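Long-range contact in L-methionine gamma-lyase (Fusobacterium nucleatum subsp. nucleatum, PDB 6LXU), which belongs to the pyridoxal-phosphate-dependent enzymes of the Cys/Met metabolism family and carries its cofactor covalently bound: residues 198-210 / 222-235. Residues are numbered along the deposited sequence; the frame is centred on the assembly and turned at random.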
# COMPACT_ATOMS: atom_id res chain seq x y z
N PRO A 198 -2.34 -31.31 -9.34
CA PRO A 198 -3.23 -31.98 -10.28
C PRO A 198 -2.68 -32.12 -11.70
O PRO A 198 -3.01 -33.11 -12.39
CB PRO A 198 -4.50 -31.12 -10.24
CG PRO A 198 -4.49 -30.51 -8.87
CD PRO A 198 -3.04 -30.23 -8.61
N LEU A 199 -1.87 -31.17 -12.16
CA LEU A 199 -1.35 -31.27 -13.52
C LEU A 199 -0.48 -32.51 -13.70
O LEU A 199 -0.46 -33.09 -14.80
CB LEU A 199 -0.54 -30.02 -13.89
CG LEU A 199 -1.33 -28.70 -13.83
CD1 LEU A 199 -0.41 -27.55 -14.18
CD2 LEU A 199 -2.55 -28.70 -14.75
N LYS A 200 0.17 -32.96 -12.64
CA LYS A 200 0.99 -34.18 -12.71
C LYS A 200 0.15 -35.44 -12.79
O LYS A 200 0.70 -36.52 -13.09
CB LYS A 200 1.95 -34.23 -11.51
CG LYS A 200 2.86 -33.01 -11.45
CD LYS A 200 3.90 -33.11 -10.35
CE LYS A 200 5.04 -34.04 -10.74
NZ LYS A 200 6.18 -33.91 -9.80
N LEU A 201 -1.16 -35.33 -12.56
CA LEU A 201 -2.10 -36.44 -12.62
C LEU A 201 -2.92 -36.45 -13.91
O LEU A 201 -3.82 -37.27 -14.04
CB LEU A 201 -3.03 -36.39 -11.40
CG LEU A 201 -2.28 -36.35 -10.06
CD1 LEU A 201 -3.28 -36.22 -8.92
CD2 LEU A 201 -1.40 -37.57 -9.84
N GLY A 202 -2.61 -35.56 -14.84
CA GLY A 202 -3.30 -35.49 -16.13
C GLY A 202 -4.37 -34.41 -16.24
O GLY A 202 -5.03 -34.33 -17.26
N VAL A 203 -4.55 -33.59 -15.21
CA VAL A 203 -5.52 -32.49 -15.26
C VAL A 203 -5.02 -31.42 -16.23
O VAL A 203 -3.83 -31.22 -16.38
CB VAL A 203 -5.71 -31.94 -13.83
CG1 VAL A 203 -6.48 -30.62 -13.79
CG2 VAL A 203 -6.37 -33.00 -12.97
N ASP A 204 -5.94 -30.74 -16.92
CA ASP A 204 -5.55 -29.72 -17.88
C ASP A 204 -5.34 -28.33 -17.27
O ASP A 204 -4.44 -27.63 -17.69
CB ASP A 204 -6.60 -29.61 -18.98
CG ASP A 204 -6.74 -30.89 -19.76
OD1 ASP A 204 -5.82 -31.19 -20.55
OD2 ASP A 204 -7.73 -31.60 -19.56
N ILE A 205 -6.21 -27.93 -16.33
CA ILE A 205 -6.18 -26.57 -15.77
C ILE A 205 -6.37 -26.67 -14.27
O ILE A 205 -7.28 -27.36 -13.81
CB ILE A 205 -7.30 -25.68 -16.36
CG1 ILE A 205 -7.25 -25.65 -17.89
CG2 ILE A 205 -7.23 -24.27 -15.75
CD1 ILE A 205 -8.46 -25.00 -18.53
N VAL A 206 -5.53 -25.96 -13.51
CA VAL A 206 -5.68 -25.83 -12.07
C VAL A 206 -6.11 -24.40 -11.77
O VAL A 206 -5.54 -23.45 -12.32
CB VAL A 206 -4.37 -26.15 -11.33
CG1 VAL A 206 -4.42 -25.70 -9.87
CG2 VAL A 206 -4.10 -27.64 -11.41
N VAL A 207 -7.09 -24.26 -10.88
CA VAL A 207 -7.53 -22.95 -10.40
C VAL A 207 -7.40 -22.92 -8.87
O VAL A 207 -7.52 -23.94 -8.17
CB VAL A 207 -8.95 -22.59 -10.86
CG1 VAL A 207 -9.04 -22.59 -12.37
CG2 VAL A 207 -9.99 -23.50 -10.24
N HIS A 208 -7.13 -21.71 -8.37
CA HIS A 208 -7.03 -21.44 -6.93
C HIS A 208 -7.76 -20.18 -6.53
O HIS A 208 -7.68 -19.18 -7.23
CB HIS A 208 -5.58 -21.17 -6.51
CG HIS A 208 -4.70 -22.38 -6.53
ND1 HIS A 208 -4.68 -23.29 -5.50
CD2 HIS A 208 -3.81 -22.80 -7.46
CE1 HIS A 208 -3.80 -24.23 -5.81
NE2 HIS A 208 -3.26 -23.96 -6.98
N SER A 209 -8.35 -20.22 -5.34
CA SER A 209 -8.55 -19.00 -4.57
C SER A 209 -7.28 -18.73 -3.78
O SER A 209 -7.05 -19.34 -2.74
CB SER A 209 -9.75 -19.14 -3.64
OG SER A 209 -9.85 -17.97 -2.85
N ALA A 210 -6.47 -17.79 -4.27
CA ALA A 210 -5.28 -17.36 -3.55
C ALA A 210 -5.61 -16.58 -2.28
O ALA A 210 -4.76 -16.43 -1.42
CB ALA A 210 -4.36 -16.55 -4.46
N ALA A 222 -8.06 -12.88 -4.25
CA ALA A 222 -7.30 -13.13 -5.48
C ALA A 222 -7.46 -14.56 -5.95
O ALA A 222 -7.75 -15.46 -5.16
CB ALA A 222 -5.82 -12.84 -5.24
N GLY A 223 -7.26 -14.74 -7.25
CA GLY A 223 -7.33 -16.05 -7.88
C GLY A 223 -6.12 -16.29 -8.76
O GLY A 223 -5.47 -15.35 -9.21
N LEU A 224 -5.84 -17.57 -9.00
CA LEU A 224 -4.73 -17.97 -9.87
C LEU A 224 -5.15 -19.15 -10.71
O LEU A 224 -5.93 -20.00 -10.28
CB LEU A 224 -3.49 -18.34 -9.05
CG LEU A 224 -2.89 -17.22 -8.21
CD1 LEU A 224 -1.93 -17.75 -7.17
CD2 LEU A 224 -2.22 -16.19 -9.09
N VAL A 225 -4.62 -19.19 -11.93
CA VAL A 225 -4.80 -20.30 -12.86
C VAL A 225 -3.44 -20.78 -13.31
O VAL A 225 -2.57 -19.96 -13.58
CB VAL A 225 -5.61 -19.84 -14.10
CG1 VAL A 225 -5.78 -20.98 -15.11
CG2 VAL A 225 -6.96 -19.27 -13.71
N VAL A 226 -3.26 -22.11 -13.41
CA VAL A 226 -2.07 -22.68 -14.03
C VAL A 226 -2.49 -23.68 -15.09
O VAL A 226 -3.32 -24.54 -14.85
CB VAL A 226 -1.14 -23.36 -13.02
CG1 VAL A 226 0.12 -23.89 -13.73
CG2 VAL A 226 -0.73 -22.38 -11.93
N THR A 227 -1.89 -23.55 -16.28
CA THR A 227 -2.17 -24.46 -17.38
C THR A 227 -1.07 -24.35 -18.43
O THR A 227 -0.07 -23.65 -18.25
CB THR A 227 -3.59 -24.20 -17.94
OG1 THR A 227 -3.93 -25.20 -18.90
CG2 THR A 227 -3.73 -22.84 -18.59
N ARG A 228 -1.27 -25.06 -19.55
CA ARG A 228 -0.34 -25.00 -20.68
C ARG A 228 -0.41 -23.62 -21.33
O ARG A 228 -1.46 -22.96 -21.29
CB ARG A 228 -0.70 -26.02 -21.77
CG ARG A 228 -0.73 -27.46 -21.35
CD ARG A 228 -1.21 -28.36 -22.49
NE ARG A 228 -2.61 -28.21 -22.92
CZ ARG A 228 -3.67 -28.89 -22.44
NH1 ARG A 228 -3.53 -29.73 -21.42
NH2 ARG A 228 -4.87 -28.70 -22.96
N GLN A 229 0.69 -23.18 -21.93
CA GLN A 229 0.78 -21.83 -22.49
C GLN A 229 -0.34 -21.49 -23.46
O GLN A 229 -0.88 -20.38 -23.40
CB GLN A 229 2.12 -21.61 -23.19
CG GLN A 229 2.42 -20.15 -23.49
CD GLN A 229 2.76 -19.38 -22.24
OE1 GLN A 229 3.65 -19.79 -21.49
NE2 GLN A 229 2.05 -18.27 -22.00
N GLU A 230 -0.67 -22.42 -24.35
CA GLU A 230 -1.71 -22.19 -25.36
C GLU A 230 -3.06 -21.84 -24.72
O GLU A 230 -3.73 -20.90 -25.16
CB GLU A 230 -1.83 -23.37 -26.34
CG GLU A 230 -2.30 -24.70 -25.74
CD GLU A 230 -2.07 -25.90 -26.65
OE1 GLU A 230 -2.13 -25.75 -27.89
OE2 GLU A 230 -1.84 -27.00 -26.11
N LEU A 231 -3.44 -22.60 -23.70
CA LEU A 231 -4.69 -22.34 -22.99
C LEU A 231 -4.58 -21.08 -22.15
O LEU A 231 -5.52 -20.29 -22.08
CB LEU A 231 -5.10 -23.52 -22.10
CG LEU A 231 -5.70 -24.75 -22.78
CD1 LEU A 231 -5.84 -25.89 -21.79
CD2 LEU A 231 -7.06 -24.44 -23.39
N ALA A 232 -3.44 -20.87 -21.51
CA ALA A 232 -3.24 -19.70 -20.66
C ALA A 232 -3.42 -18.42 -21.46
O ALA A 232 -4.05 -17.47 -20.98
CB ALA A 232 -1.86 -19.73 -20.03
N ASP A 233 -2.85 -18.37 -22.65
CA ASP A 233 -2.94 -17.15 -23.46
C ASP A 233 -4.39 -16.84 -23.83
O ASP A 233 -4.78 -15.67 -23.87
CB ASP A 233 -2.10 -17.28 -24.73
CG ASP A 233 -0.60 -17.31 -24.46
OD1 ASP A 233 -0.18 -17.00 -23.33
OD2 ASP A 233 0.17 -17.64 -25.40
N GLN A 234 -5.19 -17.87 -24.09
CA GLN A 234 -6.62 -17.66 -24.34
C GLN A 234 -7.36 -17.17 -23.10
O GLN A 234 -8.18 -16.25 -23.17
CB GLN A 234 -7.29 -18.93 -24.87
CG GLN A 234 -6.75 -19.41 -26.21
CD GLN A 234 -6.92 -18.37 -27.30
OE1 GLN A 234 -7.99 -17.79 -27.45
NE2 GLN A 234 -5.84 -18.11 -28.04
N ILE A 235 -7.08 -17.77 -21.95
CA ILE A 235 -7.73 -17.34 -20.70
C ILE A 235 -7.36 -15.87 -20.40
O ILE A 235 -8.23 -15.07 -20.01
CB ILE A 235 -7.40 -18.28 -19.54
CG1 ILE A 235 -7.97 -19.68 -19.82
CG2 ILE A 235 -7.96 -17.74 -18.23
CD1 ILE A 235 -7.43 -20.75 -18.91
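Strands 205-209 and 223-227 form an antiparallel pair in the central mixed sheet, where Val206 faces Val226 and His208 faces Leu224 in hydrogen-bonded positions. Val206 N reaches Val226 O at 2.9 Å in an almost straight bond (177°), and Val226 N returns one to Val206 O. His208 and Leu224 exchange a second pair, somewhat more bent, beyond which Ala210 N makes only a weak, bent bond to Ala222 O. In this seven-stranded sheet of the PLP-dependent aminotransferase-like fold, 223-227 runs antiparallel to both its neighbours, 205-209 and 82-86. On the face of Val206 and Val226, Leu199 comes across from the 3-10 turn, its CD1 3.7 Å from Val226 CG1, while helix 65-78 packs on Val226 and Leu224 through Ile74 and supplies Glu78 to His208 NE2. The other face carries Ile205, whose CG2 is set anti to the backbone N and touches Val225 CG1 at 3.7 Å; its CG1 lies alongside Thr227 and 4.2 Å from Leu231 CD1 of the following helix. Ser209, also on this side, hydrogen-bonds through OG to the phosphate oxygen OP1 of the lysine-bound cofactor at position 212, so the strand end reaches the cofactor site. At the opposite end, Thr227 OG1 donates to Asp204 O (2.8 Å), tilted 32° from the carbonyl plane. Arg228, the helix N-cap residue, bends at chi3 (-67°) and brings NH1 to the anti lone pair of Asp204 OD1 at 2.9 Å in a salt bridge, the carboxylate standing nearly perpendicular to the guanidinium; Asp204 OD2 is held by His177 and Val184 N.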